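Local coordinates for 4-hydroxy-tetrahydrodipicolinate synthase (Methanocaldococcus jannaschii DSM 2661, PDB 2YXG), which probably catalyses the condensation of pyruvate with (S)-aspartate-beta-semialdehyde to 4-hydroxy-tetrahydrodipicolinate, a step of lysine biosynthesis by the diaminopimelate pathway, at residues F29-G34 / D64-R69; S36-V41 / E60-V65. All coordinates share one frame; numbering follows the deposited sequence.

Both contacts involve helix 52-66 of the TIM barrel, and their centres lie about 8 Å apart. Contact 2 is buried: one face of the helix rests on strand 37-40 through aliphatic groups alone. Contact 1, about 16 Å from the centre of the chain, is only partly buried and joins the C-terminal end of the same helix to that of the neighbouring helix 20-32. There an arginine guanidinium enters the packing, with two of its nitrogens, NE and NH2, hydrogen-bonded to carbonyls at the end of the helix that precedes it. Helix 20-32 and strand 37-40 follow each other in the chain, and the contacts meet where Leu-30 CD1 packs on Ile-38 CD1.

Contact 1 (F29-G34 / D64-R69); sequences FLIENG and DVVNGR
Two neighbouring outer helices of the TIM barrel, 20-32 and 52-66, meet here at their C-terminal ends, where Ile-31 packs against Arg-69 and Val-66. The CD1 methyl of Ile-31 sits over the centre of one face of the Arg-69 guanidinium, 3.5 Å above its plane and 3.6 Å from Arg-69 CZ. Ile-31 CG2 stands on the same side of that plane, 3.9 Å from Arg-69 NH1, and the two side chains cross at about a right angle. A more distant apolar touch, Ile-31 CD1 to Val-66 CG2 at 4.1 Å, extends the packing onto the last turn of helix 52-66; Ile-27, one turn earlier in helix 20-32, also touches Val-66.

Helix 52-66 ends in a type I' turn from Val-66 to Arg-69. The arginine chain bends at chi3 (-68°), folding the guanidinium back over the helix end it has just left. Arg-69 NH2 donates to Val-65 O at 2.7 Å; the acceptor lies near the guanidinium plane, although the donor stands above the carbonyl plane. Arg-69 NE donates to Val-66 O at 3.1 Å. That oxygen also accepts from Arg-69 N, and its two donors arrive from opposite faces of the carbonyl plane.

These bonds fix the rotation of the guanidinium and present a flat face to the isoleucine methyl, while its positive charge, placed at a helix C-terminus, probably interacts favourably with the helix dipole.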
loop_
_atom_site.group_PDB
_atom_site.type_symbol
_atom_site.label_atom_id
_atom_site.label_comp_id
_atom_site.label_asym_id
_atom_site.label_seq_id
_atom_site.Cartn_x
_atom_site.Cartn_y
_atom_site.Cartn_z
ATOM N N PHE A 29 26.936 9.470 -28.508
ATOM C CA PHE A 29 26.818 10.510 -27.488
ATOM C C PHE A 29 27.077 9.987 -26.052
ATOM O O PHE A 29 27.800 10.588 -25.291
ATOM C CB PHE A 29 25.463 11.207 -27.552
ATOM C CG PHE A 29 25.228 12.202 -26.441
ATOM C CD1 PHE A 29 25.976 13.388 -26.362
ATOM C CD2 PHE A 29 24.231 11.984 -25.497
ATOM C CE1 PHE A 29 25.722 14.380 -25.316
ATOM C CE2 PHE A 29 23.957 12.936 -24.476
ATOM C CZ PHE A 29 24.713 14.136 -24.385
ATOM N N LEU A 30 26.494 8.858 -25.698
ATOM C CA LEU A 30 26.648 8.336 -24.341
ATOM C C LEU A 30 28.054 7.778 -24.123
ATOM O O LEU A 30 28.666 7.967 -23.058
ATOM C CB LEU A 30 25.616 7.262 -24.129
ATOM C CG LEU A 30 24.176 7.744 -24.380
ATOM C CD1 LEU A 30 23.155 6.558 -24.448
ATOM C CD2 LEU A 30 23.719 8.821 -23.329
ATOM N N ILE A 31 28.561 7.074 -25.131
ATOM C CA ILE A 31 29.946 6.549 -25.061
ATOM C C ILE A 31 30.950 7.694 -24.912
ATOM O O ILE A 31 31.818 7.589 -24.058
ATOM C CB ILE A 31 30.313 5.589 -26.239
ATOM C CG1 ILE A 31 29.346 4.380 -26.291
ATOM C CG2 ILE A 31 31.858 5.157 -26.171
ATOM C CD1 ILE A 31 29.599 3.389 -27.465
ATOM N N GLU A 32 30.796 8.759 -25.708
ATOM C CA GLU A 32 31.676 9.959 -25.656
ATOM C C GLU A 32 31.724 10.429 -24.204
ATOM O O GLU A 32 32.750 10.874 -23.693
ATOM C CB GLU A 32 31.144 11.171 -26.519
ATOM C CG GLU A 32 31.016 11.045 -28.110
ATOM C CD GLU A 32 30.036 12.122 -28.831
ATOM O OE1 GLU A 32 29.768 13.234 -28.288
ATOM O OE2 GLU A 32 29.523 11.843 -29.967
ATOM N N ASN A 33 30.577 10.333 -23.536
ATOM C CA ASN A 33 30.443 10.928 -22.231
ATOM C C ASN A 33 30.787 10.011 -21.071
ATOM O O ASN A 33 30.521 10.346 -19.902
ATOM C CB ASN A 33 29.089 11.628 -22.117
ATOM C CG ASN A 33 29.079 12.923 -22.922
ATOM O OD1 ASN A 33 28.546 13.007 -24.053
ATOM N ND2 ASN A 33 29.743 13.920 -22.380
ATOM N N GLY A 34 31.380 8.851 -21.386
ATOM C CA GLY A 34 32.006 8.060 -20.335
ATOM C C GLY A 34 31.162 7.009 -19.653
ATOM O O GLY A 34 31.615 6.429 -18.671
ATOM N N ASP A 64 26.526 -3.690 -32.839
ATOM C CA ASP A 64 27.345 -3.299 -34.002
ATOM C C ASP A 64 27.952 -1.886 -33.810
ATOM O O ASP A 64 29.153 -1.652 -34.060
ATOM C CB ASP A 64 26.503 -3.369 -35.321
ATOM C CG ASP A 64 26.093 -4.862 -35.763
ATOM O OD1 ASP A 64 26.412 -5.900 -35.108
ATOM O OD2 ASP A 64 25.426 -5.004 -36.834
ATOM N N VAL A 65 27.112 -0.930 -33.390
ATOM C CA VAL A 65 27.569 0.419 -33.232
ATOM C C VAL A 65 28.525 0.469 -32.071
ATOM O O VAL A 65 29.596 1.067 -32.166
ATOM C CB VAL A 65 26.409 1.395 -32.928
ATOM C CG1 VAL A 65 26.990 2.777 -32.425
ATOM C CG2 VAL A 65 25.471 1.526 -34.142
ATOM N N VAL A 66 28.144 -0.138 -30.959
ATOM C CA VAL A 66 29.025 -0.126 -29.806
ATOM C C VAL A 66 30.362 -0.757 -30.134
ATOM O O VAL A 66 31.418 -0.198 -29.766
ATOM C CB VAL A 66 28.421 -0.802 -28.561
ATOM C CG1 VAL A 66 29.512 -1.048 -27.519
ATOM C CG2 VAL A 66 27.228 0.044 -27.984
ATOM N N ASN A 67 30.321 -1.910 -30.814
ATOM C CA ASN A 67 31.566 -2.510 -31.313
ATOM C C ASN A 67 32.586 -2.697 -30.199
ATOM O O ASN A 67 33.727 -2.319 -30.365
ATOM C CB ASN A 67 32.226 -1.618 -32.409
ATOM C CG ASN A 67 33.200 -2.417 -33.334
ATOM O OD1 ASN A 67 34.103 -1.838 -33.928
ATOM N ND2 ASN A 67 33.007 -3.737 -33.438
ATOM N N GLY A 68 32.160 -3.283 -29.080
ATOM C CA GLY A 68 33.034 -3.616 -27.976
ATOM C C GLY A 68 33.623 -2.456 -27.171
ATOM O O GLY A 68 34.403 -2.711 -26.249
ATOM N N ARG A 69 33.263 -1.207 -27.478
ATOM C CA ARG A 69 33.819 -0.081 -26.712
ATOM C C ARG A 69 33.305 -0.060 -25.265
ATOM O O ARG A 69 34.057 0.246 -24.330
ATOM C CB ARG A 69 33.486 1.248 -27.359
ATOM C CG ARG A 69 34.406 1.623 -28.505
ATOM C CD ARG A 69 33.909 2.903 -29.188
ATOM N NE ARG A 69 32.651 2.632 -29.879
ATOM C CZ ARG A 69 31.800 3.574 -30.277
ATOM N NH1 ARG A 69 32.069 4.860 -30.068
ATOM N NH2 ARG A 69 30.687 3.225 -30.910
#

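Contact 2 (S36-V41 / E60-V65); sequences SGIVAV and EKVVDV
A chi1 of 178° in Val-62 turns CG1 opposite the backbone N and leaves CG2 opposite the carbonyl carbon, directing the two methyls to different residues of strand 37-40. On the strand, the chi1 of Ile-38, -69°, swings the longer CG1 branch beside the N and leaves the short CG2 branch to meet the helix. Ile-38 CG2 then touches Val-62 CG1 at 3.9 Å, the two side chains crossing obliquely. The other methyl, Val-62 CG2, lies 3.8 Å from Ala-40 CB.

Val-62 thus spans two strand residues that point to the same side, whereas the intervening Val-39 turns away from the helix. The small side chain of Ala-40 is consistent with the close approach of the backbones here, its CA being 7.1 Å from that of Val-62. All three touching residues are buried, and dispersion and exclusion of water account for the contact. Ile-27 of helix 20-32 touches both Ile-38 and Val-62, and Val-72 of strand 71-75 also packs on Val-62, so neighbouring elements extend the same apolar layer.

This is the strand-to-helix packing of a beta-alpha-beta unit, strand 37-40, helix 52-66 and strand 71-75, in which the helix lies against the outside of the parallel barrel of the TIM fold.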
loop_
_atom_site.group_PDB
_atom_site.type_symbol
_atom_site.label_atom_id
_atom_site.label_comp_id
_atom_site.label_asym_id
_atom_site.label_seq_id
_atom_site.Cartn_x
_atom_site.Cartn_y
_atom_site.Cartn_z
ATOM N N SER A 36 29.591 3.330 -18.740
ATOM C CA SER A 36 30.221 1.975 -18.718
ATOM C C SER A 36 29.635 0.980 -19.724
ATOM O O SER A 36 30.276 -0.007 -20.114
ATOM C CB SER A 36 30.077 1.333 -17.349
ATOM O OG SER A 36 30.752 2.082 -16.396
ATOM N N GLY A 37 28.397 1.210 -20.106
ATOM C CA GLY A 37 27.682 0.276 -20.938
ATOM C C GLY A 37 26.300 0.819 -21.273
ATOM O O GLY A 37 25.889 1.889 -20.783
ATOM N N ILE A 38 25.599 0.055 -22.109
ATOM C CA ILE A 38 24.311 0.430 -22.622
ATOM C C ILE A 38 23.317 -0.719 -22.416
ATOM O O ILE A 38 23.615 -1.863 -22.705
ATOM C CB ILE A 38 24.451 0.836 -24.126
ATOM C CG1 ILE A 38 25.241 2.168 -24.186
ATOM C CG2 ILE A 38 23.093 0.896 -24.830
ATOM C CD1 ILE A 38 25.143 2.955 -25.488
ATOM N N VAL A 39 22.139 -0.369 -21.913
ATOM C CA VAL A 39 21.045 -1.277 -21.786
ATOM C C VAL A 39 20.047 -1.069 -22.948
ATOM O O VAL A 39 19.375 -0.032 -23.008
ATOM C CB VAL A 39 20.375 -1.135 -20.397
ATOM C CG1 VAL A 39 19.305 -2.177 -20.214
ATOM C CG2 VAL A 39 21.417 -1.239 -19.292
ATOM N N ALA A 40 19.961 -2.053 -23.865
ATOM C CA ALA A 40 19.067 -1.932 -25.024
ATOM C C ALA A 40 17.750 -2.635 -24.830
ATOM O O ALA A 40 17.688 -3.751 -24.285
ATOM C CB ALA A 40 19.734 -2.471 -26.331
ATOM N N VAL A 41 16.703 -1.989 -25.354
ATOM C CA VAL A 41 15.359 -2.550 -25.416
ATOM C C VAL A 41 14.856 -3.095 -24.051
ATOM O O VAL A 41 14.355 -4.225 -23.988
ATOM C CB VAL A 41 15.197 -3.624 -26.562
ATOM C CG1 VAL A 41 15.480 -3.042 -27.936
ATOM C CG2 VAL A 41 16.051 -4.838 -26.351
ATOM N N GLU A 60 20.822 -5.814 -32.264
ATOM C CA GLU A 60 21.802 -5.958 -33.344
ATOM C C GLU A 60 22.450 -4.615 -33.642
ATOM O O GLU A 60 23.681 -4.510 -33.696
ATOM C CB GLU A 60 21.079 -6.475 -34.598
ATOM C CG GLU A 60 21.928 -7.411 -35.483
ATOM C CD GLU A 60 21.629 -7.286 -36.988
ATOM O OE1 GLU A 60 20.972 -6.292 -37.427
ATOM O OE2 GLU A 60 22.061 -8.183 -37.743
ATOM N N LYS A 61 21.633 -3.564 -33.816
ATOM C CA LYS A 61 22.211 -2.255 -34.129
ATOM C C LYS A 61 23.113 -1.775 -32.969
ATOM O O LYS A 61 24.245 -1.267 -33.174
ATOM C CB LYS A 61 21.130 -1.252 -34.488
ATOM C CG LYS A 61 21.660 0.170 -34.792
ATOM C CD LYS A 61 22.140 0.270 -36.279
ATOM C CE LYS A 61 23.005 1.526 -36.519
ATOM N NZ LYS A 61 23.329 1.701 -37.968
ATOM N N VAL A 62 22.654 -2.018 -31.739
ATOM C CA VAL A 62 23.426 -1.570 -30.568
ATOM C C VAL A 62 24.808 -2.288 -30.447
ATOM O O VAL A 62 25.852 -1.639 -30.215
ATOM C CB VAL A 62 22.595 -1.707 -29.264
ATOM C CG1 VAL A 62 23.427 -1.286 -28.052
ATOM C CG2 VAL A 62 21.354 -0.802 -29.367
ATOM N N VAL A 63 24.782 -3.613 -30.554
ATOM C CA VAL A 63 26.033 -4.418 -30.560
ATOM C C VAL A 63 27.019 -3.882 -31.609
ATOM O O VAL A 63 28.167 -3.599 -31.268
ATOM C CB VAL A 63 25.757 -5.923 -30.788
ATOM C CG1 VAL A 63 27.056 -6.713 -31.115
ATOM C CG2 VAL A 63 25.066 -6.518 -29.600
ATOM N N ASP A 64 26.526 -3.690 -32.839
ATOM C CA ASP A 64 27.345 -3.299 -34.002
ATOM C C ASP A 64 27.952 -1.886 -33.810
ATOM O O ASP A 64 29.153 -1.652 -34.060
ATOM C CB ASP A 64 26.503 -3.369 -35.321
ATOM C CG ASP A 64 26.093 -4.862 -35.763
ATOM O OD1 ASP A 64 26.412 -5.900 -35.108
ATOM O OD2 ASP A 64 25.426 -5.004 -36.834
ATOM N N VAL A 65 27.112 -0.930 -33.390
ATOM C CA VAL A 65 27.569 0.419 -33.232
ATOM C C VAL A 65 28.525 0.469 -32.071
ATOM O O VAL A 65 29.596 1.067 -32.166
ATOM C CB VAL A 65 26.409 1.395 -32.928
ATOM C CG1 VAL A 65 26.990 2.777 -32.425
ATOM C CG2 VAL A 65 25.471 1.526 -34.142
#